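Local coordinates for protein glycoside Hydrolase (Bacteroides plebeius, PDB 5T3B) that probably hydrolyses glycosidic bonds of a polysaccharide, as a family 50 glycoside hydrolase of a human gut bacterium whose exact substrate is not established, at residues A197-S202 with I216-Y221; D77-S82 with Y122-A127. One frame throughout, in Å; residues are numbered along the deposited sequence. Where two conformers were deposited one is given.

Contact 1: A197-S202 with I216-Y221; sequences AEFKNS and IGLVFY
Phe-199, on helix 195-203, reaches across to Leu-218 and Tyr-221 of a short 3-10 helix: an apolar packing contact that also takes in the backbone oxygen of Leu-218. Both elements follow strand 188-190 in the chain, and the 3-10 helix leads into helix 224-232. Phenylalanine suits the helix side because its broad, flat ring fits between the two elements. Along 216-221, Leu-218 comes first to the contact. Its CB lies 4.0 Å from Phe-199 CD2, and the two side chains run alongside one another, pointing opposite ways. Leucine suits the place because it branches beyond CB: Leu-218 CD1 comes to 4.0 Å from Lys-200 CB, while CD2 turns back toward Tyr-221. Only the aliphatic root of Lys-200 joins the packing; the rest of its chain leads away. Leu-218 O lies 3.7 Å from Phe-199 CE2; its bond from Tyr-221 N, 2.9 Å long, already meets its main polar need, so the apolar ring there probably costs little. Trp-224 and Trp-227 of helix 224-232 also meet the Phe-199 ring edge-to-face. Last comes Tyr-221, which serves with both root and ring: the ring has Leu-218 CD2 over its centre, 3.9 Å above the plane, and Tyr-221 CB meets the edge of the Phe-199 ring, 4.0 Å from Phe-199 CE2 and near the ring plane.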
# COMPACT_ATOMS: atom_id res chain seq x y z
N ALA A 197 11.78 -10.44 11.18
CA ALA A 197 12.20 -11.83 11.00
C ALA A 197 13.66 -11.94 10.71
O ALA A 197 14.34 -12.86 11.21
CB ALA A 197 11.37 -12.52 9.94
N GLU A 198 14.20 -11.05 9.84
CA GLU A 198 15.60 -11.13 9.52
C GLU A 198 16.47 -10.82 10.76
O GLU A 198 17.56 -11.40 10.92
CB GLU A 198 15.94 -10.26 8.33
CG GLU A 198 15.37 -10.86 7.05
CD GLU A 198 16.02 -12.16 6.60
OE1 GLU A 198 17.05 -12.50 7.05
OE2 GLU A 198 15.48 -12.85 5.72
N PHE A 199 16.05 -9.85 11.57
CA PHE A 199 16.78 -9.55 12.80
C PHE A 199 16.81 -10.78 13.72
O PHE A 199 17.87 -11.16 14.24
CB PHE A 199 16.11 -8.35 13.52
CG PHE A 199 16.65 -8.07 14.89
CD1 PHE A 199 17.90 -7.45 15.03
CD2 PHE A 199 15.92 -8.28 15.99
CE1 PHE A 199 18.38 -7.16 16.27
CE2 PHE A 199 16.41 -7.98 17.23
CZ PHE A 199 17.64 -7.43 17.36
N LYS A 200 15.64 -11.38 13.90
CA LYS A 200 15.51 -12.60 14.73
C LYS A 200 16.48 -13.66 14.25
O LYS A 200 17.23 -14.26 15.02
CB LYS A 200 14.08 -13.13 14.66
CG LYS A 200 13.98 -14.52 15.22
CD LYS A 200 12.65 -15.11 14.83
CE LYS A 200 12.61 -16.61 15.01
NZ LYS A 200 13.06 -17.30 13.77
N ASN A 201 16.48 -13.88 12.94
CA ASN A 201 17.37 -14.90 12.34
C ASN A 201 18.85 -14.55 12.49
O ASN A 201 19.67 -15.41 12.88
CB ASN A 201 16.99 -15.10 10.88
CG ASN A 201 15.69 -15.90 10.73
OD1 ASN A 201 15.23 -16.60 11.68
ND2 ASN A 201 15.10 -15.84 9.54
N SER A 202 19.17 -13.27 12.30
CA SER A 202 20.56 -12.79 12.47
C SER A 202 21.07 -13.00 13.90
O SER A 202 22.24 -13.36 14.13
CB SER A 202 20.71 -11.31 12.02
OG SER A 202 22.04 -10.85 12.19
N ILE A 216 6.99 -7.51 17.01
CA ILE A 216 7.37 -6.14 17.16
C ILE A 216 8.17 -5.89 18.45
O ILE A 216 8.94 -4.94 18.52
CB ILE A 216 6.13 -5.21 17.13
CG1 ILE A 216 6.52 -3.72 17.02
CG2 ILE A 216 5.22 -5.46 18.28
CD1 ILE A 216 7.31 -3.35 15.78
N GLY A 217 8.03 -6.75 19.46
CA GLY A 217 8.81 -6.61 20.66
C GLY A 217 10.30 -6.77 20.49
O GLY A 217 11.09 -6.39 21.37
N LEU A 218 10.73 -7.27 19.32
CA LEU A 218 12.14 -7.36 19.01
C LEU A 218 12.86 -6.00 18.95
O LEU A 218 14.07 -5.91 19.12
CB LEU A 218 12.35 -8.10 17.71
CG LEU A 218 12.02 -9.57 17.73
CD1 LEU A 218 11.94 -10.13 16.32
CD2 LEU A 218 13.00 -10.37 18.57
N VAL A 219 12.06 -4.92 18.80
CA VAL A 219 12.70 -3.60 18.78
C VAL A 219 13.32 -3.22 20.13
O VAL A 219 14.16 -2.33 20.16
CB VAL A 219 11.72 -2.50 18.36
CG1 VAL A 219 11.14 -2.77 17.00
CG2 VAL A 219 10.59 -2.28 19.37
N PHE A 220 12.99 -3.95 21.18
CA PHE A 220 13.59 -3.70 22.48
C PHE A 220 14.81 -4.55 22.75
O PHE A 220 15.44 -4.41 23.82
CB PHE A 220 12.57 -3.95 23.57
CG PHE A 220 11.35 -3.06 23.46
CD1 PHE A 220 11.45 -1.70 23.75
CD2 PHE A 220 10.10 -3.56 23.05
CE1 PHE A 220 10.36 -0.87 23.64
CE2 PHE A 220 9.03 -2.71 22.92
CZ PHE A 220 9.16 -1.38 23.24
N TYR A 221 15.13 -5.45 21.82
CA TYR A 221 16.26 -6.35 22.03
C TYR A 221 17.57 -5.66 21.71
O TYR A 221 17.63 -4.75 20.85
CB TYR A 221 16.08 -7.62 21.18
CG TYR A 221 15.08 -8.62 21.69
CD1 TYR A 221 13.79 -8.27 22.04
CD2 TYR A 221 15.45 -9.95 21.83
CE1 TYR A 221 12.88 -9.23 22.52
CE2 TYR A 221 14.57 -10.90 22.32
CZ TYR A 221 13.29 -10.56 22.64
OH TYR A 221 12.39 -11.45 23.13

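Contact 2: D77-S82 with Y122-A127; sequences DEYLQS and YVRGIA
Tyr-79 and Arg-124 approach from facing sides, the phenol oxygen coming to the guanidinium edge, and so link helix 76-82 to strand 120-126 through one buried polar bridge. The hydrogen bond between them runs from Arg-124 NH1 to Tyr-79 OH at 2.8 Å, bent to 145° at the hydrogen. The oxygen is tilted 23° from the guanidinium plane, and ring and guanidinium stand 78° apart, so the planes do not stack. The first torsion of Tyr-79 carries the ring clear of the helix, toward the strand; tyrosine fits because it spans the distance and still ends in a polar atom, which also bonds to His-162 NE2.

A second set of bonds fixes the arginine. The chain folds back midway toward its own strand, and Arg-124 grips Tyr-122 O side-on, from NE at 2.9 Å and NH2 at 3.0 Å. NH1 additionally reaches Asn-469 O and NH2 reaches Gly-87 O. Arginine suits this buried place: its flat, many-donor group serves several carbonyls at once, and these probably stabilise its positive charge. On the helix side, Ser-82 OG donates to Tyr-79 O at 2.7 Å, in the carbonyl plane and on a lone pair.

Apolar and aromatic packing completes the setting. Trp-470 stacks on the Tyr-79 ring, and Val-472 and Tyr-473 of helix 472-480 touch Arg-124. Strand 120-126 itself runs parallel between strands 163-165 and 432-437, as expected of the first strand of a (beta/alpha)8 barrel closing against the last, with helix 76-82 outside it.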
# COMPACT_ATOMS: atom_id res chain seq x y z
N ASP A 77 -3.79 6.20 -26.23
CA ASP A 77 -2.83 7.11 -26.86
C ASP A 77 -2.86 8.50 -26.24
O ASP A 77 -1.81 9.11 -26.03
CB ASP A 77 -2.97 7.17 -28.37
CG ASP A 77 -2.66 5.82 -29.05
OD1 ASP A 77 -2.01 4.91 -28.48
OD2 ASP A 77 -3.12 5.64 -30.19
N GLU A 78 -4.05 9.02 -25.99
CA GLU A 78 -4.16 10.29 -25.30
C GLU A 78 -3.44 10.21 -23.97
O GLU A 78 -2.72 11.13 -23.58
CB GLU A 78 -5.65 10.71 -25.12
CG GLU A 78 -6.43 11.09 -26.39
CD GLU A 78 -7.91 11.40 -26.13
OE1 GLU A 78 -8.37 11.38 -24.96
OE2 GLU A 78 -8.55 11.68 -27.19
N TYR A 79 -3.68 9.15 -23.24
CA TYR A 79 -3.00 9.02 -21.94
C TYR A 79 -1.49 8.99 -22.05
O TYR A 79 -0.76 9.75 -21.40
CB TYR A 79 -3.44 7.72 -21.25
CG TYR A 79 -2.66 7.50 -19.98
CD1 TYR A 79 -2.78 8.42 -18.94
CD2 TYR A 79 -1.76 6.46 -19.85
CE1 TYR A 79 -2.03 8.30 -17.77
CE2 TYR A 79 -1.01 6.33 -18.69
CZ TYR A 79 -1.13 7.27 -17.67
OH TYR A 79 -0.34 7.16 -16.53
N LEU A 80 -1.01 8.11 -22.94
CA LEU A 80 0.45 7.95 -23.03
C LEU A 80 1.15 9.20 -23.53
O LEU A 80 2.31 9.43 -23.16
CB LEU A 80 0.82 6.68 -23.84
CG LEU A 80 0.40 5.39 -23.12
CD1 LEU A 80 0.55 4.28 -24.16
CD2 LEU A 80 1.18 5.06 -21.84
N GLN A 81 0.47 10.04 -24.28
CA GLN A 81 1.03 11.31 -24.68
C GLN A 81 1.09 12.36 -23.58
O GLN A 81 1.80 13.35 -23.74
CB GLN A 81 0.28 11.91 -25.93
CG GLN A 81 0.43 11.05 -27.18
CD GLN A 81 0.38 11.85 -28.42
OE1 GLN A 81 1.28 11.78 -29.23
NE2 GLN A 81 -0.62 12.69 -28.52
N SER A 82 0.36 12.12 -22.46
CA SER A 82 0.27 13.10 -21.37
C SER A 82 1.21 12.87 -20.21
O SER A 82 1.37 13.74 -19.37
CB SER A 82 -1.14 13.13 -20.80
OG SER A 82 -1.51 11.99 -20.05
N TYR A 122 1.71 10.20 -9.65
CA TYR A 122 0.64 9.69 -8.83
C TYR A 122 0.77 8.19 -8.84
O TYR A 122 0.70 7.56 -9.90
CB TYR A 122 -0.73 10.18 -9.30
CG TYR A 122 -1.77 9.91 -8.25
CD1 TYR A 122 -1.91 10.74 -7.16
CD2 TYR A 122 -2.53 8.74 -8.25
CE1 TYR A 122 -2.80 10.46 -6.15
CE2 TYR A 122 -3.40 8.45 -7.21
CZ TYR A 122 -3.56 9.34 -6.16
OH TYR A 122 -4.43 9.06 -5.15
N VAL A 123 0.99 7.57 -7.67
CA VAL A 123 1.34 6.16 -7.66
C VAL A 123 0.13 5.32 -8.07
O VAL A 123 -0.94 5.40 -7.44
CB VAL A 123 1.85 5.68 -6.29
CG1 VAL A 123 2.19 4.22 -6.35
CG2 VAL A 123 3.05 6.51 -5.86
N ARG A 124 0.31 4.48 -9.12
CA ARG A 124 -0.67 3.48 -9.54
C ARG A 124 0.10 2.20 -9.77
O ARG A 124 0.78 2.05 -10.76
CB ARG A 124 -1.43 3.96 -10.76
CG ARG A 124 -2.45 5.05 -10.46
CD ARG A 124 -2.61 6.05 -11.60
NE ARG A 124 -1.36 6.79 -11.75
CZ ARG A 124 -0.84 7.25 -12.88
NH1 ARG A 124 -1.58 7.31 -13.98
NH2 ARG A 124 0.42 7.65 -12.88
N GLY A 125 0.06 1.33 -8.75
CA GLY A 125 0.84 0.14 -8.74
C GLY A 125 0.04 -1.16 -8.74
O GLY A 125 -1.16 -1.16 -8.52
N ILE A 126 0.79 -2.23 -8.99
CA ILE A 126 0.27 -3.59 -8.96
C ILE A 126 1.13 -4.41 -7.99
O ILE A 126 2.37 -4.35 -8.07
CB ILE A 126 0.29 -4.22 -10.36
CG1 ILE A 126 -0.57 -3.45 -11.30
CG2 ILE A 126 -0.05 -5.71 -10.27
CD1 ILE A 126 -1.98 -3.66 -11.12
N ALA A 127 0.50 -5.10 -7.06
CA ALA A 127 1.22 -5.92 -6.10
C ALA A 127 1.55 -7.32 -6.66
O ALA A 127 0.85 -7.85 -7.55
CB ALA A 127 0.42 -6.09 -4.81

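How the contacts relate
Both segments of contact 2 precede those of contact 1 in the sequence, and the two contacts lie on opposite sides of the chain's centre, with their own centres 38 Å apart and nearest atoms about 19 Å apart. They do not touch. Contact 2, its centre about 17 Å from that of the chain, ties helix to strand by one buried hydrogen bond; the centre of contact 1 lies about 23 Å out, and there apolar packing joins two helical elements. In related (beta/alpha)8 hydrolases the active site lies at the C-terminal ends of the barrel strands, so strand 120-126 probably leads toward it, whereas contact 1 is packing away from those strands.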